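Long-range contact in phosphoribosylaminoimidazole-succinocarboxamide synthase (Pyrococcus horikoshii, PDB 4O7L), which catalyses the ATP-dependent joining of L-aspartate to carboxyaminoimidazole ribonucleotide, giving SAICAR in de novo purine biosynthesis: residues A[63-68]-A[153-158]. Residues are numbered along the deposited sequence; the frame is centred on the assembly and turned at random.
Sequences HGIKTH and ALKVNE. With ADP (adenosine-5'-diphosphate), chain B.
I65 and V156 make the nearest backbone approach, 7.5 Å between their CA atoms, where the loop 63-68 passes helix 143-165. From that helix K155, its chain extended throughout with CG anti to the backbone N (chi1 179°), reaches the carbonyl of H63: NZ donates to O at 3.0 Å, and the C=O...N angle of 166° puts the ammonium almost straight ahead of the oxygen. One water links the same two atoms; a second joins NZ to G64 O. The acceptor lies where helix 45-62 ends in a Schellman motif, with G64, at positive phi, as C-prime, so the lysine meets a helix C-terminus and probably gains from its dipole. I65 runs alongside K155 in the opposite direction, its CD1 tightly packed at 3.5 Å from K155 CD, while CG2 meets V156 CG2 at 4.2 Å; L60 touches both I65 and V156. Farther along, the loop enters the nucleotide site: ADP N6 donates to H68 ND1 in the imidazole plane (2.8 Å, N-H...N angle 159°). Replacing H68 with a leucine would probably leave the adenine amino group without this acceptor. The ring's other nitrogen, NE2, is weakly hydrogen-bonded to D190 O, and F57 packs edge-to-face with it.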
ATOM      1  N   HIS A  63      -9.602 -14.476  25.409  1.00 26.81           N
ATOM      2  CA  HIS A  63      -8.311 -14.847  24.838  1.00 25.83           C
ATOM      3  C   HIS A  63      -7.218 -13.847  25.100  1.00 26.42           C
ATOM      4  O   HIS A  63      -6.143 -13.937  24.512  1.00 28.30           O
ATOM      5  CB  HIS A  63      -8.451 -15.138  23.354  1.00 26.66           C
ATOM      6  CG  HIS A  63      -9.164 -16.434  23.060  1.00 26.15           C
ATOM      7  ND1 HIS A  63     -10.487 -16.592  23.248  1.00 27.80           N
ATOM      8  CD2 HIS A  63      -8.689 -17.651  22.596  1.00 26.27           C
ATOM      9  CE1 HIS A  63     -10.843 -17.844  22.909  1.00 25.89           C
ATOM     10  NE2 HIS A  63      -9.741 -18.494  22.518  1.00 26.55           N
ATOM     11  N   GLY A  64      -7.463 -12.900  26.001  1.00 25.15           N
ATOM     12  CA  GLY A  64      -6.447 -11.926  26.375  1.00 23.82           C
ATOM     13  C   GLY A  64      -6.214 -10.802  25.369  1.00 23.34           C
ATOM     14  O   GLY A  64      -5.173 -10.170  25.401  1.00 21.74           O
ATOM     15  N   ILE A  65      -7.164 -10.570  24.459  1.00 23.20           N
ATOM     16  CA  ILE A  65      -7.123  -9.368  23.609  1.00 21.87           C
ATOM     17  C   ILE A  65      -7.702  -8.191  24.390  1.00 21.56           C
ATOM     18  O   ILE A  65      -8.795  -8.304  24.905  1.00 21.35           O
ATOM     19  CB  ILE A  65      -7.933  -9.539  22.297  1.00 20.87           C
ATOM     20  CG1 ILE A  65      -7.400 -10.717  21.459  1.00 20.75           C
ATOM     21  CG2 ILE A  65      -7.934  -8.241  21.485  1.00 19.48           C
ATOM     22  CD1 ILE A  65      -5.973 -10.548  20.987  1.00 20.47           C
ATOM     23  N   LYS A  66      -6.978  -7.073  24.478  1.00 22.91           N
ATOM     24  CA  LYS A  66      -7.508  -5.869  25.137  1.00 24.61           C
ATOM     25  C   LYS A  66      -8.412  -5.101  24.184  1.00 23.95           C
ATOM     26  O   LYS A  66      -7.971  -4.644  23.127  1.00 24.70           O
ATOM     27  CB  LYS A  66      -6.384  -4.923  25.576  1.00 27.68           C
ATOM     28  CG  LYS A  66      -5.472  -5.421  26.675  1.00 31.37           C
ATOM     29  CD  LYS A  66      -5.154  -4.249  27.597  1.00 35.88           C
ATOM     30  CE  LYS A  66      -3.859  -4.453  28.350  1.00 37.01           C
ATOM     31  NZ  LYS A  66      -2.742  -4.086  27.442  1.00 41.30           N
ATOM     32  N   THR A  67      -9.677  -4.962  24.552  1.00 23.82           N
ATOM     33  CA  THR A  67     -10.643  -4.252  23.724  1.00 22.65           C
ATOM     34  C   THR A  67     -11.200  -3.070  24.497  1.00 22.25           C
ATOM     35  O   THR A  67     -10.991  -2.954  25.709  1.00 21.43           O
ATOM     36  CB  THR A  67     -11.813  -5.155  23.281  1.00 23.12           C
ATOM     37  OG1 THR A  67     -12.737  -5.322  24.361  1.00 24.65           O
ATOM     38  CG2 THR A  67     -11.331  -6.512  22.808  1.00 22.59           C
ATOM     39  N   HIS A  68     -11.926  -2.197  23.814  1.00 21.84           N
ATOM     40  CA  HIS A  68     -12.589  -1.088  24.500  1.00 22.23           C
ATOM     41  C   HIS A  68     -13.902  -1.467  25.173  1.00 23.28           C
ATOM     42  O   HIS A  68     -14.494  -0.653  25.879  1.00 24.35           O
ATOM     43  CB  HIS A  68     -12.769   0.088  23.548  1.00 21.76           C
ATOM     44  CG  HIS A  68     -13.780  -0.155  22.437  1.00 22.27           C
ATOM     45  ND1 HIS A  68     -14.326   0.851  21.728  1.00 21.52           N
ATOM     46  CD2 HIS A  68     -14.347  -1.335  21.941  1.00 22.54           C
ATOM     47  CE1 HIS A  68     -15.182   0.354  20.815  1.00 22.07           C
ATOM     48  NE2 HIS A  68     -15.199  -0.983  20.944  1.00 22.86           N
ATOM     49  N   ALA A 153      -3.964  -7.826  15.401  1.00 16.19           N
ATOM     50  CA  ALA A 153      -4.883  -8.155  14.297  1.00 16.04           C
ATOM     51  C   ALA A 153      -4.778  -9.632  13.885  1.00 16.32           C
ATOM     52  O   ALA A 153      -5.797 -10.301  13.664  1.00 15.88           O
ATOM     53  CB  ALA A 153      -4.641  -7.252  13.102  1.00 14.58           C
ATOM     54  N   LEU A 154      -3.543 -10.121  13.787  1.00 16.68           N
ATOM     55  CA  LEU A 154      -3.286 -11.511  13.384  1.00 17.55           C
ATOM     56  C   LEU A 154      -3.735 -12.506  14.441  1.00 17.20           C
ATOM     57  O   LEU A 154      -4.219 -13.594  14.111  1.00 16.70           O
ATOM     58  CB  LEU A 154      -1.812 -11.702  13.061  1.00 17.30           C
ATOM     59  CG  LEU A 154      -1.337 -11.116  11.738  1.00 18.10           C
ATOM     60  CD1 LEU A 154       0.165 -11.365  11.639  1.00 18.48           C
ATOM     61  CD2 LEU A 154      -2.084 -11.745  10.565  1.00 18.53           C
ATOM     62  N   LYS A 155      -3.589 -12.123  15.713  1.00 17.71           N
ATOM     63  CA  LYS A 155      -4.091 -12.944  16.812  1.00 18.25           C
ATOM     64  C   LYS A 155      -5.627 -12.975  16.823  1.00 18.39           C
ATOM     65  O   LYS A 155      -6.219 -14.053  16.915  1.00 17.94           O
ATOM     66  CB  LYS A 155      -3.531 -12.490  18.164  1.00 18.76           C
ATOM     67  CG  LYS A 155      -4.060 -13.326  19.322  1.00 20.40           C
ATOM     68  CD  LYS A 155      -3.470 -12.912  20.661  1.00 20.38           C
ATOM     69  CE  LYS A 155      -4.171 -13.676  21.788  1.00 20.92           C
ATOM     70  NZ  LYS A 155      -3.496 -13.439  23.096  1.00 20.52           N
ATOM     71  N   VAL A 156      -6.253 -11.798  16.713  1.00 17.49           N
ATOM     72  CA  VAL A 156      -7.713 -11.675  16.525  1.00 17.76           C
ATOM     73  C   VAL A 156      -8.215 -12.557  15.375  1.00 18.23           C
ATOM     74  O   VAL A 156      -9.229 -13.261  15.512  1.00 18.27           O
ATOM     75  CB  VAL A 156      -8.137 -10.207  16.262  1.00 16.76           C
ATOM     76  CG1 VAL A 156      -9.614 -10.126  15.895  1.00 15.90           C
ATOM     77  CG2 VAL A 156      -7.831  -9.327  17.471  1.00 16.05           C
ATOM     78  N   ASN A 157      -7.507 -12.505  14.246  1.00 19.07           N
ATOM     79  CA  ASN A 157      -7.816 -13.348  13.097  1.00 20.03           C
ATOM     80  C   ASN A 157      -7.920 -14.832  13.455  1.00 20.73           C
ATOM     81  O   ASN A 157      -8.937 -15.446  13.183  1.00 21.52           O
ATOM     82  CB  ASN A 157      -6.777 -13.168  11.999  1.00 19.79           C
ATOM     83  CG  ASN A 157      -7.157 -13.892  10.719  1.00 20.34           C
ATOM     84  OD1 ASN A 157      -8.321 -13.871  10.299  1.00 20.48           O
ATOM     85  ND2 ASN A 157      -6.181 -14.542  10.092  1.00 19.52           N
ATOM     86  N   GLU A 158      -6.865 -15.384  14.064  1.00 21.66           N
ATOM     87  CA  GLU A 158      -6.816 -16.801  14.447  1.00 22.41           C
ATOM     88  C   GLU A 158      -7.998 -17.200  15.327  1.00 23.05           C
ATOM     89  O   GLU A 158      -8.648 -18.216  15.074  1.00 23.67           O
ATOM     90  CB  GLU A 158      -5.501 -17.138  15.162  1.00 23.70           C
ATOM     91  CG  GLU A 158      -4.267 -17.152  14.266  1.00 24.70           C
ATOM     92  CD  GLU A 158      -4.476 -17.957  12.985  1.00 28.02           C
ATOM     93  OE1 GLU A 158      -4.617 -17.338  11.895  1.00 27.57           O
ATOM     94  OE2 GLU A 158      -4.520 -19.207  13.063  1.00 27.08           O
TER
HETATM   95  PB  ADP B 301     -17.762   6.842  10.721  0.80 39.73           P
HETATM   96  O1B ADP B 301     -16.314   7.057  10.359  0.80 42.25           O
HETATM   97  O2B ADP B 301     -18.602   6.187   9.651  0.80 39.91           O
HETATM   98  O3B ADP B 301     -18.398   8.028  11.392  0.80 40.24           O
HETATM   99  PA  ADP B 301     -18.963   5.098  12.682  0.80 34.97           P
HETATM  100  O1A ADP B 301     -20.288   5.553  12.126  0.80 36.06           O
HETATM  101  O2A ADP B 301     -18.714   3.609  12.703  0.80 35.85           O
HETATM  102  O3A ADP B 301     -17.692   5.745  11.912  0.80 38.69           O
HETATM  103  O5' ADP B 301     -18.852   5.718  14.175  0.80 33.97           O
HETATM  104  C5' ADP B 301     -17.868   5.293  15.129  0.80 32.27           C
HETATM  105  C4' ADP B 301     -16.741   6.321  15.298  0.80 30.46           C
HETATM  106  O4' ADP B 301     -16.120   6.217  16.596  0.80 29.85           O
HETATM  107  C3' ADP B 301     -15.607   6.102  14.312  0.80 29.66           C
HETATM  108  O3' ADP B 301     -15.078   7.403  14.014  0.80 29.05           O
HETATM  109  C2' ADP B 301     -14.597   5.268  15.101  0.80 29.01           C
HETATM  110  O2' ADP B 301     -13.262   5.373  14.613  0.80 27.84           O
HETATM  111  C1' ADP B 301     -14.727   5.864  16.488  0.80 28.21           C
HETATM  112  N9  ADP B 301     -14.441   4.948  17.621  0.80 28.20           N
HETATM  113  C8  ADP B 301     -14.695   3.624  17.701  0.80 26.21           C
HETATM  114  N7  ADP B 301     -14.324   3.136  18.912  0.80 25.63           N
HETATM  115  C5  ADP B 301     -13.846   4.170  19.642  0.80 26.69           C
HETATM  116  C6  ADP B 301     -13.286   4.386  21.009  0.80 25.40           C
HETATM  117  N6  ADP B 301     -13.171   3.373  21.888  0.80 23.80           N
HETATM  118  N1  ADP B 301     -12.889   5.639  21.351  0.80 26.19           N
HETATM  119  C2  ADP B 301     -12.995   6.689  20.514  0.80 25.24           C
HETATM  120  N3  ADP B 301     -13.498   6.569  19.272  0.80 26.56           N
HETATM  121  C4  ADP B 301     -13.930   5.366  18.785  0.80 27.15           C
HETATM  122  O   HOH W   1      -3.575 -14.751  25.416  1.00 26.02           O
HETATM  123  O   HOH W   2      -2.652 -11.128  23.838  1.00 32.06           O